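PDB 4ZGS: putative D-lactate dehydrogenase from Chlamydomonas reinhardtii, which acts as a chloroplast pyruvate reductase of fermentation, probably reducing pyruvate to D-lactate with a nicotinamide cofactor, and binds NAD. Local coordinates for residues T43-D48 and A107-G112; P136-E141 and F338-A343; H142-I147 and A194-G199; G187-Q192 and T236-L241. All coordinates share one frame; numbering follows the deposited sequence.

Contact 1 (T43-D48 and A107-G112); sequences TQYVKD and ALRCAG
Tyr45 and Val46, in the first turn of helix 44-57, meet the guanidinium of Arg109 just past the end of strand 105-108. From CB, the tyrosine ring is set between the backbone N and the carbonyl carbon (chi1 85°), which swings it out over its neighbour, so that Val46 CG2 lies 3.5 Å above the ring plane near the rim. On the way out CD1 packs on Leu339 CD1, while CE1 and CE2 skirt Arg109 NH2. Tyr45 CZ comes within 3.3 Å of Arg109 NH2, and Tyr45 OH ends 2.6 Å from the same nitrogen, near the guanidinium plane. That last approach is close, but the angle is poor for a hydrogen bond; the ring and guanidinium planes stand 55° apart. Val46 CG1 sits over the centre of one guanidinium face, 4.1 Å above it. Cut back to an alanine, Tyr45 would lose its ring and OH, which would probably open a gap beside Arg109 NH2 and leave it without the oxygen now next to it. Phe85 also touches both Tyr45 and Arg109. Between these segments a buried cation is met by packing, Val46 CG2 lying 3.1 Å from Arg109 NH2, and by no clear hydrogen bond; the nearby phenol oxygen may ease its charge.

Contact 2 (P136-E141 and F338-A343); sequences PESVAE and FLTEEA. With NAD (nicotinamide-adenine-dinucleotide), chain I.
Ser138 faces Thr340 and Ala343 with its hydroxyl, yet the hydrogen-bond partner of that buried OG, Glu175, belongs to the second subunit. The hydroxyl of Thr340 is near as well, with OG1 3.4 Å from Ser138 OG. Ser138 OG stands anti to its own carbonyl carbon (chi1 -77°), and this carries it toward Thr340, just before helix 341-359, and toward Ala343 in the first turn of that helix, whose CB is 3.8 Å from Ser138 OG.

One residue along helix 136-151, the contact becomes apolar. Val139 CG2 rests against the backbone of Phe338, 4.1 Å from its CA, and 4.4 Å from Phe338 CB. The backbones come close here, Val139 CA lying 5.2 Å from Phe338 CA. The bond from CA to CB of Phe338 points away from the helix, and its ring lies beside the nicotinamide carboxamide: NAD N7N is 3.1 Å from Phe338 CD1, approaching obliquely, and 3.0 Å from Phe338 N. Leu339 CB covers part of one face of that ring, and Tyr134 meets it with planes at about 45°. Glu342 and Glu137 turn their carboxylates to Lys179 and Arg177 of the second subunit, respectively.

Between the two segments, then, the join is one of van der Waals packing beside the carboxamide of NAD, while several polar side chains along it, Ser138, Glu137, Glu141 and Glu342, find partners in the second subunit.

Contact 3 (H142-I147 and A194-G199); sequences HAVALI and ARILKG
Val144 and Ile196 make the close part of this helix pair, with Val144 CG2 3.7 Å from Ile196 CG2. The second valine methyl joins in, CG1 lying 3.9 Å from the same Ile196 CG2, so that one isoleucine methyl sits against both branches. Ile196 CG2 is anti to its backbone N, while CG1 stands beside that N (chi1 -65°) and leads CD1 off toward Ala140 and Glu141, a turn earlier in helix 136-151.

The fit slackens toward Leu197. Its CG is 4.2 Å from Val144 CG2, and these two side chains run past one another in opposite senses. A turn on, Ile147 CD1 meets Leu197 CD2 at the same 4.2 Å, the end of each chain reaching across. On the sheet side, Ile147 also packs on Met262 and Ile264 of strand 261-265, so this half of the contact faces the sheet. The outward side is different: Arg195 and Lys198 are partly exposed, and Arg195 NH2 is hydrogen-bonded to Ile200 O of the second subunit. Val144 itself touches Phe148 of that subunit, so the apolar seam lies next to the subunit interface.

The segment axes approach to 10.5 Å with their N-to-C directions 38° apart. At that spacing branched side chains bridge the helices, with no hydrogen bond across. Helices running in roughly the same direction and packed side by side against a parallel beta sheet are characteristic of the Rossmann-type NAD-binding domain.

Contact 4 (G187-Q192 and T236-L241); sequences GAIGQQ and TLHCPL. With NAD (nicotinamide-adenine-dinucleotide), chain I.
His238 presents its imidazole to the start of helix 188-200, with Ile189 CG2 and Gly190 CA both approaching the ring obliquely. The nearest atom is Ile189 CG2, 3.2 Å from His238 ND1. Thr236 CG2 lies at the ring's edge, in plane. Beside it, Thr236 OG1 takes a short but weak, bent hydrogen bond from His238 NE2, which may help to fix the ring's rotation. Gly190 CA stands 3.8 Å from His238 CB, and a CB on this glycine would be tight against the histidine.

Ile189 works in two directions. CG2, anti to the backbone N, goes to the imidazole; CG1, on the other branch (chi1 -68°), carries CD1 to the cofactor, 3.1 Å from NAD O5D. Shortened to an alanine, Ile189 would lose both branches, which would probably leave a gap between His238 and the nicotinamide ribose. The backbone grips the diphosphate more firmly. Ala188 N donates to NAD O2A at 2.8 Å, and Ile189 N to NAD O2N at 2.7 Å in a nearly straight bond of 173°. The positive end of the helix is likely to favour the phosphate charge. Gly187 lies so close under the cofactor that a CB there would clash with NAD O5B. At the far end, Cys239 CB lies 3.6 Å from NAD N3A of the adenine.

A glycine-rich turn leads here from strand to helix with its amides on the diphosphate, and Gly187 and Gly190 are consistent with the GxGxxG pattern of Rossmann dinucleotide-binding sites.

How the contacts relate
All four contacts are buried. Contact 1 belongs to the sheet of strands 36-39 to 127-129, contacts 3 and 4 to the NAD-binding sheet, and contact 2 lies between them. Tyr45 on Leu339 joins contact 1 to contact 2. Contacts 2 and 3 share helix 136-151, contacts 3 and 4 share helix 188-200, and Val139 on Ile189 ties contact 2 to contact 4. The chemistry follows position: a guanidinium packed under side chains in contact 1, aliphatic helix packing in contact 3, and backbone amides on phosphate in contact 4. Contact 2 meets the NAD carboxamide, contact 4 the diphosphate, nicotinamide ribose and adenine. Contacts 1, 2 and 3 meet the second subunit more widely, contact 4 through Gln192.

Contact 1 (T43-D48 and A107-G112)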
# COMPACT_ATOMS: atom_id res chain seq x y z
N THR A 43 -24.13 -7.09 1.29
CA THR A 43 -22.93 -6.55 0.68
C THR A 43 -22.57 -7.53 -0.41
O THR A 43 -23.32 -8.48 -0.65
CB THR A 43 -21.77 -6.36 1.69
OG1 THR A 43 -21.63 -7.53 2.50
CG2 THR A 43 -22.07 -5.21 2.63
N GLN A 44 -21.44 -7.34 -1.08
CA GLN A 44 -21.16 -8.19 -2.23
C GLN A 44 -21.09 -9.70 -1.89
O GLN A 44 -21.48 -10.52 -2.70
CB GLN A 44 -19.89 -7.76 -2.93
CG GLN A 44 -19.85 -8.32 -4.33
CD GLN A 44 -21.12 -7.99 -5.10
OE1 GLN A 44 -21.85 -8.88 -5.54
NE2 GLN A 44 -21.41 -6.69 -5.25
N TYR A 45 -20.53 -10.05 -0.73
CA TYR A 45 -20.28 -11.45 -0.41
C TYR A 45 -21.59 -12.19 -0.10
O TYR A 45 -21.73 -13.38 -0.39
CB TYR A 45 -19.27 -11.58 0.74
CG TYR A 45 -19.83 -11.50 2.16
CD1 TYR A 45 -20.19 -12.66 2.86
CD2 TYR A 45 -20.01 -10.26 2.81
CE1 TYR A 45 -20.69 -12.60 4.17
CE2 TYR A 45 -20.52 -10.18 4.11
CZ TYR A 45 -20.85 -11.36 4.79
OH TYR A 45 -21.35 -11.32 6.08
N VAL A 46 -22.54 -11.45 0.47
CA VAL A 46 -23.86 -11.95 0.78
C VAL A 46 -24.65 -12.19 -0.50
O VAL A 46 -25.38 -13.16 -0.61
CB VAL A 46 -24.64 -10.98 1.69
CG1 VAL A 46 -25.98 -11.62 2.13
CG2 VAL A 46 -23.80 -10.58 2.89
N LYS A 47 -24.50 -11.29 -1.47
CA LYS A 47 -25.09 -11.51 -2.77
C LYS A 47 -24.49 -12.77 -3.37
O LYS A 47 -25.18 -13.58 -3.95
CB LYS A 47 -24.90 -10.32 -3.72
CG LYS A 47 -25.64 -9.05 -3.34
CD LYS A 47 -25.21 -7.89 -4.25
CE LYS A 47 -25.97 -6.58 -3.97
NZ LYS A 47 -25.75 -5.56 -5.07
N ASP A 48 -23.19 -12.90 -3.28
CA ASP A 48 -22.54 -14.05 -3.88
C ASP A 48 -23.00 -15.40 -3.27
O ASP A 48 -23.35 -16.30 -4.00
CB ASP A 48 -21.02 -13.91 -3.78
CG ASP A 48 -20.47 -12.72 -4.60
OD1 ASP A 48 -21.14 -12.24 -5.55
OD2 ASP A 48 -19.34 -12.28 -4.31
N ALA A 107 -33.80 -14.47 11.28
CA ALA A 107 -32.74 -15.46 11.06
C ALA A 107 -31.38 -14.80 10.94
O ALA A 107 -31.14 -13.99 10.04
CB ALA A 107 -33.01 -16.29 9.81
N LEU A 108 -30.50 -15.14 11.86
CA LEU A 108 -29.13 -14.67 11.81
C LEU A 108 -28.35 -15.58 10.87
O LEU A 108 -28.41 -16.80 10.98
CB LEU A 108 -28.50 -14.69 13.21
CG LEU A 108 -28.81 -13.70 14.35
CD1 LEU A 108 -28.83 -12.22 13.89
CD2 LEU A 108 -30.05 -14.06 15.10
N ARG A 109 -27.59 -14.97 9.97
CA ARG A 109 -26.70 -15.63 9.01
C ARG A 109 -25.40 -15.86 9.75
O ARG A 109 -24.33 -15.91 9.13
CB ARG A 109 -26.41 -14.78 7.77
CG ARG A 109 -27.53 -14.25 6.95
CD ARG A 109 -27.29 -12.76 6.63
NE ARG A 109 -25.91 -12.58 6.25
CZ ARG A 109 -25.27 -11.41 6.16
NH1 ARG A 109 -25.90 -10.26 6.37
NH2 ARG A 109 -23.98 -11.42 5.85
N CYS A 110 -25.46 -15.78 11.07
CA CYS A 110 -24.27 -15.88 11.91
C CYS A 110 -24.57 -16.64 13.21
O CYS A 110 -25.69 -17.04 13.44
CB CYS A 110 -23.77 -14.47 12.25
SG CYS A 110 -25.10 -13.47 13.02
N ALA A 111 -23.58 -16.83 14.07
CA ALA A 111 -23.85 -17.46 15.34
C ALA A 111 -24.04 -16.47 16.48
O ALA A 111 -24.61 -16.83 17.50
CB ALA A 111 -22.68 -18.41 15.70
N GLY A 112 -23.63 -15.22 16.28
CA GLY A 112 -23.85 -14.21 17.30
C GLY A 112 -25.24 -13.62 17.30
O GLY A 112 -25.68 -13.04 16.32

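Contact 2 (P136-E141 and F338-A343)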
# COMPACT_ATOMS: atom_id res chain seq x y z
N PRO A 136 -15.26 -25.78 11.41
CA PRO A 136 -14.16 -25.53 12.34
C PRO A 136 -12.81 -25.55 11.61
O PRO A 136 -11.84 -24.95 12.08
CB PRO A 136 -14.27 -26.69 13.34
CG PRO A 136 -15.03 -27.76 12.60
CD PRO A 136 -15.98 -27.02 11.71
N GLU A 137 -12.76 -26.23 10.47
CA GLU A 137 -11.58 -26.17 9.62
C GLU A 137 -11.29 -24.77 9.11
O GLU A 137 -10.12 -24.37 9.05
CB GLU A 137 -11.71 -27.10 8.41
CG GLU A 137 -11.49 -28.53 8.72
CD GLU A 137 -12.72 -29.19 9.21
OE1 GLU A 137 -13.72 -28.45 9.42
OE2 GLU A 137 -12.65 -30.43 9.43
N SER A 138 -12.33 -24.03 8.72
CA SER A 138 -12.14 -22.68 8.17
C SER A 138 -11.38 -21.81 9.14
O SER A 138 -10.39 -21.17 8.75
CB SER A 138 -13.46 -22.02 7.82
OG SER A 138 -13.98 -22.53 6.61
N VAL A 139 -11.84 -21.80 10.39
CA VAL A 139 -11.28 -20.94 11.42
C VAL A 139 -9.88 -21.41 11.79
O VAL A 139 -8.92 -20.62 11.77
CB VAL A 139 -12.23 -20.88 12.66
CG1 VAL A 139 -11.67 -20.04 13.78
CG2 VAL A 139 -13.60 -20.37 12.25
N ALA A 140 -9.72 -22.71 12.02
CA ALA A 140 -8.41 -23.28 12.39
C ALA A 140 -7.41 -23.04 11.27
O ALA A 140 -6.29 -22.71 11.53
CB ALA A 140 -8.51 -24.75 12.71
N GLU A 141 -7.79 -23.25 10.02
CA GLU A 141 -6.87 -22.98 8.94
C GLU A 141 -6.53 -21.46 8.87
O GLU A 141 -5.51 -21.09 8.31
CB GLU A 141 -7.46 -23.46 7.61
CG GLU A 141 -7.61 -24.98 7.55
CD GLU A 141 -8.18 -25.50 6.25
OE1 GLU A 141 -8.46 -24.70 5.33
OE2 GLU A 141 -8.33 -26.73 6.14
N PHE A 338 -13.85 -17.09 9.64
CA PHE A 338 -14.99 -17.94 9.27
C PHE A 338 -15.30 -17.76 7.82
O PHE A 338 -16.15 -18.44 7.27
CB PHE A 338 -16.26 -17.59 10.05
CG PHE A 338 -17.01 -16.40 9.45
CD1 PHE A 338 -16.45 -15.12 9.47
CD2 PHE A 338 -18.22 -16.57 8.79
CE1 PHE A 338 -17.13 -14.02 8.90
CE2 PHE A 338 -18.90 -15.48 8.22
CZ PHE A 338 -18.35 -14.21 8.27
N LEU A 339 -14.66 -16.81 7.17
CA LEU A 339 -15.20 -16.42 5.89
C LEU A 339 -14.55 -17.21 4.76
O LEU A 339 -13.53 -16.83 4.19
CB LEU A 339 -15.00 -14.92 5.67
CG LEU A 339 -15.67 -14.26 4.49
CD1 LEU A 339 -17.19 -14.09 4.71
CD2 LEU A 339 -14.94 -12.91 4.24
N THR A 340 -15.30 -18.20 4.32
CA THR A 340 -14.84 -19.24 3.43
C THR A 340 -16.00 -19.67 2.57
O THR A 340 -17.11 -19.59 3.02
CB THR A 340 -14.27 -20.40 4.28
OG1 THR A 340 -12.85 -20.22 4.40
CG2 THR A 340 -14.59 -21.74 3.68
N GLU A 341 -15.75 -20.10 1.33
CA GLU A 341 -16.80 -20.72 0.54
C GLU A 341 -17.54 -21.79 1.37
O GLU A 341 -18.76 -21.76 1.48
CB GLU A 341 -16.23 -21.39 -0.72
CG GLU A 341 -16.03 -20.50 -1.91
CD GLU A 341 -15.60 -21.28 -3.14
OE1 GLU A 341 -15.88 -22.49 -3.19
OE2 GLU A 341 -15.00 -20.69 -4.06
N GLU A 342 -16.79 -22.75 1.89
CA GLU A 342 -17.36 -23.88 2.65
C GLU A 342 -18.17 -23.45 3.88
O GLU A 342 -19.23 -24.02 4.14
CB GLU A 342 -16.27 -24.89 3.07
CG GLU A 342 -15.57 -25.62 1.90
CD GLU A 342 -14.40 -24.81 1.26
OE1 GLU A 342 -14.16 -23.68 1.69
OE2 GLU A 342 -13.71 -25.33 0.34
N ALA A 343 -17.67 -22.49 4.66
CA ALA A 343 -18.39 -22.07 5.86
C ALA A 343 -19.70 -21.31 5.52
O ALA A 343 -20.71 -21.49 6.20
CB ALA A 343 -17.52 -21.22 6.74
PA NAD I . -16.17 -25.16 21.31
O1A NAD I . -17.17 -25.27 22.38
O2A NAD I . -16.18 -26.55 20.79
O5B NAD I . -14.72 -24.74 21.87
C5B NAD I . -14.56 -24.09 23.13
C4B NAD I . -13.75 -24.93 24.07
O4B NAD I . -13.05 -24.07 25.08
C3B NAD I . -14.60 -25.88 24.83
O3B NAD I . -14.10 -27.25 24.72
C2B NAD I . -14.54 -25.47 26.23
O2B NAD I . -14.62 -26.64 27.09
C1B NAD I . -13.24 -24.79 26.38
N9A NAD I . -13.16 -23.95 27.50
C8A NAD I . -14.23 -23.50 28.33
N7A NAD I . -13.73 -22.69 29.36
C5A NAD I . -12.37 -22.63 29.19
C6A NAD I . -11.27 -22.00 29.86
N6A NAD I . -11.48 -21.20 31.01
N1A NAD I . -10.11 -22.17 29.41
C2A NAD I . -9.78 -22.83 28.44
N3A NAD I . -10.63 -23.47 27.71
C4A NAD I . -12.00 -23.44 28.01
O3 NAD I . -16.64 -24.14 20.16
PN NAD I . -15.81 -23.82 18.83
O1N NAD I . -16.52 -24.24 17.60
O2N NAD I . -14.56 -24.62 18.77
O5D NAD I . -15.45 -22.26 18.79
C5D NAD I . -16.45 -21.24 18.96
C4D NAD I . -15.71 -19.96 18.98
O4D NAD I . -15.27 -19.59 17.62
C3D NAD I . -16.52 -18.82 19.43
O3D NAD I . -16.65 -18.80 20.87
C2D NAD I . -15.75 -17.69 18.94
O2D NAD I . -14.74 -17.35 19.93
C1D NAD I . -15.09 -18.13 17.69
N1N NAD I . -15.66 -17.48 16.57
C2N NAD I . -14.82 -16.90 15.59
C3N NAD I . -15.38 -16.24 14.49
C7N NAD I . -14.47 -15.61 13.44
O7N NAD I . -13.41 -15.10 13.76
N7N NAD I . -14.86 -15.58 12.07
C4N NAD I . -16.78 -16.17 14.36
C5N NAD I . -17.61 -16.75 15.33
C6N NAD I . -17.06 -17.40 16.43

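Contact 3 (H142-I147 and A194-G199)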
# COMPACT_ATOMS: atom_id res chain seq x y z
N HIS A 142 -7.37 -20.58 9.41
CA HIS A 142 -7.05 -19.17 9.30
C HIS A 142 -5.94 -18.76 10.26
O HIS A 142 -5.03 -18.03 9.89
CB HIS A 142 -8.29 -18.32 9.54
CG HIS A 142 -8.08 -16.88 9.19
ND1 HIS A 142 -8.09 -16.44 7.88
CD2 HIS A 142 -7.91 -15.78 9.96
CE1 HIS A 142 -7.90 -15.14 7.86
NE2 HIS A 142 -7.78 -14.72 9.10
N ALA A 143 -6.03 -19.24 11.49
CA ALA A 143 -4.96 -19.04 12.46
C ALA A 143 -3.62 -19.60 11.94
O ALA A 143 -2.54 -19.00 12.13
CB ALA A 143 -5.32 -19.68 13.77
N VAL A 144 -3.70 -20.76 11.28
CA VAL A 144 -2.50 -21.39 10.76
C VAL A 144 -1.98 -20.51 9.62
O VAL A 144 -0.78 -20.39 9.39
CB VAL A 144 -2.77 -22.86 10.28
CG1 VAL A 144 -1.52 -23.48 9.72
CG2 VAL A 144 -3.24 -23.68 11.45
N ALA A 145 -2.92 -19.92 8.89
CA ALA A 145 -2.59 -18.98 7.81
C ALA A 145 -1.78 -17.79 8.35
O ALA A 145 -0.74 -17.43 7.81
CB ALA A 145 -3.86 -18.51 7.14
N LEU A 146 -2.25 -17.22 9.44
CA LEU A 146 -1.59 -16.10 10.07
C LEU A 146 -0.21 -16.51 10.47
O LEU A 146 0.75 -15.74 10.36
CB LEU A 146 -2.38 -15.60 11.29
CG LEU A 146 -3.77 -15.02 11.00
CD1 LEU A 146 -4.39 -14.42 12.26
CD2 LEU A 146 -3.74 -14.01 9.88
N ILE A 147 -0.09 -17.72 11.00
CA ILE A 147 1.22 -18.18 11.48
C ILE A 147 2.21 -18.21 10.30
O ILE A 147 3.31 -17.63 10.36
CB ILE A 147 1.11 -19.53 12.19
CG1 ILE A 147 0.49 -19.30 13.57
CG2 ILE A 147 2.52 -20.13 12.41
CD1 ILE A 147 -0.01 -20.57 14.24
N ALA A 194 -5.00 -27.95 16.52
CA ALA A 194 -4.10 -29.01 16.98
C ALA A 194 -3.82 -30.07 15.90
O ALA A 194 -2.66 -30.41 15.67
CB ALA A 194 -4.66 -29.66 18.20
N ARG A 195 -4.87 -30.54 15.22
CA ARG A 195 -4.68 -31.53 14.15
C ARG A 195 -3.76 -30.98 13.06
O ARG A 195 -2.79 -31.64 12.69
CB ARG A 195 -6.02 -31.94 13.52
CG ARG A 195 -5.84 -32.93 12.36
CD ARG A 195 -7.14 -33.24 11.59
NE ARG A 195 -7.74 -32.03 11.01
CZ ARG A 195 -7.28 -31.43 9.90
NH1 ARG A 195 -7.88 -30.34 9.43
NH2 ARG A 195 -6.20 -31.90 9.28
N ILE A 196 -4.07 -29.79 12.54
CA ILE A 196 -3.28 -29.16 11.47
C ILE A 196 -1.83 -28.89 11.89
O ILE A 196 -0.87 -29.19 11.14
CB ILE A 196 -3.91 -27.81 11.03
CG1 ILE A 196 -5.29 -27.99 10.38
CG2 ILE A 196 -3.02 -27.12 10.04
CD1 ILE A 196 -6.16 -26.68 10.37
N LEU A 197 -1.65 -28.33 13.08
CA LEU A 197 -0.31 -27.93 13.49
C LEU A 197 0.58 -29.16 13.78
O LEU A 197 1.78 -29.14 13.48
CB LEU A 197 -0.39 -26.96 14.69
CG LEU A 197 -0.84 -25.52 14.32
CD1 LEU A 197 -1.40 -24.74 15.50
CD2 LEU A 197 0.32 -24.74 13.70
N LYS A 198 -0.00 -30.24 14.32
CA LYS A 198 0.72 -31.51 14.51
C LYS A 198 1.10 -32.05 13.13
O LYS A 198 2.18 -32.56 12.91
CB LYS A 198 -0.15 -32.53 15.26
CG LYS A 198 0.50 -33.86 15.58
CD LYS A 198 1.55 -33.65 16.64
CE LYS A 198 2.01 -34.95 17.29
NZ LYS A 198 2.72 -34.61 18.56
N GLY A 199 0.18 -31.89 12.18
CA GLY A 199 0.39 -32.37 10.83
C GLY A 199 1.52 -31.64 10.15
O GLY A 199 2.19 -32.21 9.32

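Contact 4 (G187-Q192 and T236-L241)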
# COMPACT_ATOMS: atom_id res chain seq x y z
N GLY A 187 -11.85 -27.21 21.87
CA GLY A 187 -13.15 -27.49 21.31
C GLY A 187 -13.06 -27.72 19.82
O GLY A 187 -11.96 -28.00 19.29
N ALA A 188 -14.19 -27.64 19.14
CA ALA A 188 -14.28 -27.98 17.72
C ALA A 188 -13.18 -27.31 16.89
O ALA A 188 -12.52 -27.96 16.08
CB ALA A 188 -15.65 -27.60 17.19
N ILE A 189 -12.96 -26.02 17.11
CA ILE A 189 -11.92 -25.28 16.40
C ILE A 189 -10.47 -25.57 16.87
O ILE A 189 -9.58 -25.85 16.06
CB ILE A 189 -12.20 -23.78 16.52
CG1 ILE A 189 -13.46 -23.45 15.72
CG2 ILE A 189 -11.04 -22.98 16.01
CD1 ILE A 189 -14.06 -22.08 16.00
N GLY A 190 -10.23 -25.50 18.19
CA GLY A 190 -8.93 -25.83 18.75
C GLY A 190 -8.48 -27.24 18.36
O GLY A 190 -7.31 -27.47 18.02
N GLN A 191 -9.43 -28.18 18.36
CA GLN A 191 -9.14 -29.54 17.92
C GLN A 191 -8.56 -29.55 16.50
O GLN A 191 -7.60 -30.29 16.22
CB GLN A 191 -10.40 -30.43 17.98
CG GLN A 191 -10.20 -31.88 17.59
CD GLN A 191 -11.51 -32.65 17.60
OE1 GLN A 191 -12.35 -32.43 18.47
NE2 GLN A 191 -11.70 -33.52 16.63
N GLN A 192 -9.15 -28.75 15.61
CA GLN A 192 -8.64 -28.69 14.24
C GLN A 192 -7.28 -27.99 14.21
O GLN A 192 -6.41 -28.35 13.41
CB GLN A 192 -9.63 -27.98 13.31
CG GLN A 192 -10.94 -28.74 13.11
CD GLN A 192 -10.71 -30.20 12.70
OE1 GLN A 192 -9.82 -30.51 11.92
NE2 GLN A 192 -11.50 -31.10 13.24
N THR A 236 -1.80 -20.20 20.30
CA THR A 236 -2.99 -19.87 19.52
C THR A 236 -4.25 -20.03 20.36
O THR A 236 -4.51 -21.10 20.90
CB THR A 236 -3.10 -20.72 18.26
OG1 THR A 236 -4.35 -20.45 17.62
CG2 THR A 236 -3.07 -22.22 18.61
N LEU A 237 -5.02 -18.95 20.50
CA LEU A 237 -6.15 -18.95 21.41
C LEU A 237 -7.39 -19.44 20.71
O LEU A 237 -7.77 -18.89 19.67
CB LEU A 237 -6.38 -17.55 21.97
CG LEU A 237 -5.17 -16.85 22.55
CD1 LEU A 237 -5.56 -15.46 23.14
CD2 LEU A 237 -4.52 -17.75 23.59
N HIS A 238 -7.95 -20.56 21.15
CA HIS A 238 -9.28 -20.97 20.69
C HIS A 238 -10.41 -21.08 21.72
O HIS A 238 -11.52 -21.47 21.38
CB HIS A 238 -9.10 -22.24 19.89
CG HIS A 238 -8.21 -22.04 18.71
ND1 HIS A 238 -8.66 -21.52 17.52
CD2 HIS A 238 -6.86 -22.14 18.59
CE1 HIS A 238 -7.64 -21.40 16.68
NE2 HIS A 238 -6.54 -21.76 17.31
N CYS A 239 -10.15 -20.74 22.98
CA CYS A 239 -11.21 -20.86 23.99
C CYS A 239 -12.28 -19.78 23.80
O CYS A 239 -12.04 -18.72 23.22
CB CYS A 239 -10.62 -20.76 25.41
SG CYS A 239 -9.49 -19.34 25.70
N PRO A 240 -13.49 -20.07 24.30
CA PRO A 240 -14.59 -19.09 24.30
C PRO A 240 -14.28 -17.99 25.30
O PRO A 240 -13.39 -18.17 26.14
CB PRO A 240 -15.80 -19.91 24.74
CG PRO A 240 -15.21 -20.99 25.59
CD PRO A 240 -13.89 -21.33 24.94
N LEU A 241 -15.00 -16.88 25.25
CA LEU A 241 -14.75 -15.82 26.20
C LEU A 241 -15.58 -16.03 27.47
O LEU A 241 -16.80 -15.93 27.45
CB LEU A 241 -15.06 -14.47 25.58
CG LEU A 241 -14.73 -13.26 26.43
CD1 LEU A 241 -13.24 -13.33 26.78
CD2 LEU A 241 -15.04 -12.01 25.63
PA NAD I . -16.17 -25.16 21.31
O1A NAD I . -17.17 -25.27 22.38
O2A NAD I . -16.18 -26.55 20.79
O5B NAD I . -14.72 -24.74 21.87
C5B NAD I . -14.56 -24.09 23.13
C4B NAD I . -13.75 -24.93 24.07
O4B NAD I . -13.05 -24.07 25.08
C3B NAD I . -14.60 -25.88 24.83
O3B NAD I . -14.10 -27.25 24.72
C2B NAD I . -14.54 -25.47 26.23
O2B NAD I . -14.62 -26.64 27.09
C1B NAD I . -13.24 -24.79 26.38
N9A NAD I . -13.16 -23.95 27.50
C8A NAD I . -14.23 -23.50 28.33
N7A NAD I . -13.73 -22.69 29.36
C5A NAD I . -12.37 -22.63 29.19
C6A NAD I . -11.27 -22.00 29.86
N6A NAD I . -11.48 -21.20 31.01
N1A NAD I . -10.11 -22.17 29.41
C2A NAD I . -9.78 -22.83 28.44
N3A NAD I . -10.63 -23.47 27.71
C4A NAD I . -12.00 -23.44 28.01
O3 NAD I . -16.64 -24.14 20.16
PN NAD I . -15.81 -23.82 18.83
O1N NAD I . -16.52 -24.24 17.60
O2N NAD I . -14.56 -24.62 18.77
O5D NAD I . -15.45 -22.26 18.79
C5D NAD I . -16.45 -21.24 18.96
C4D NAD I . -15.71 -19.96 18.98
O4D NAD I . -15.27 -19.59 17.62
C3D NAD I . -16.52 -18.82 19.43
O3D NAD I . -16.65 -18.80 20.87
C2D NAD I . -15.75 -17.69 18.94
O2D NAD I . -14.74 -17.35 19.93
C1D NAD I . -15.09 -18.13 17.69
N1N NAD I . -15.66 -17.48 16.57
C2N NAD I . -14.82 -16.90 15.59
C3N NAD I . -15.38 -16.24 14.49
C7N NAD I . -14.47 -15.61 13.44
O7N NAD I . -13.41 -15.10 13.76
N7N NAD I . -14.86 -15.58 12.07
C4N NAD I . -16.78 -16.17 14.36
C5N NAD I . -17.61 -16.75 15.33
C6N NAD I . -17.06 -17.40 16.43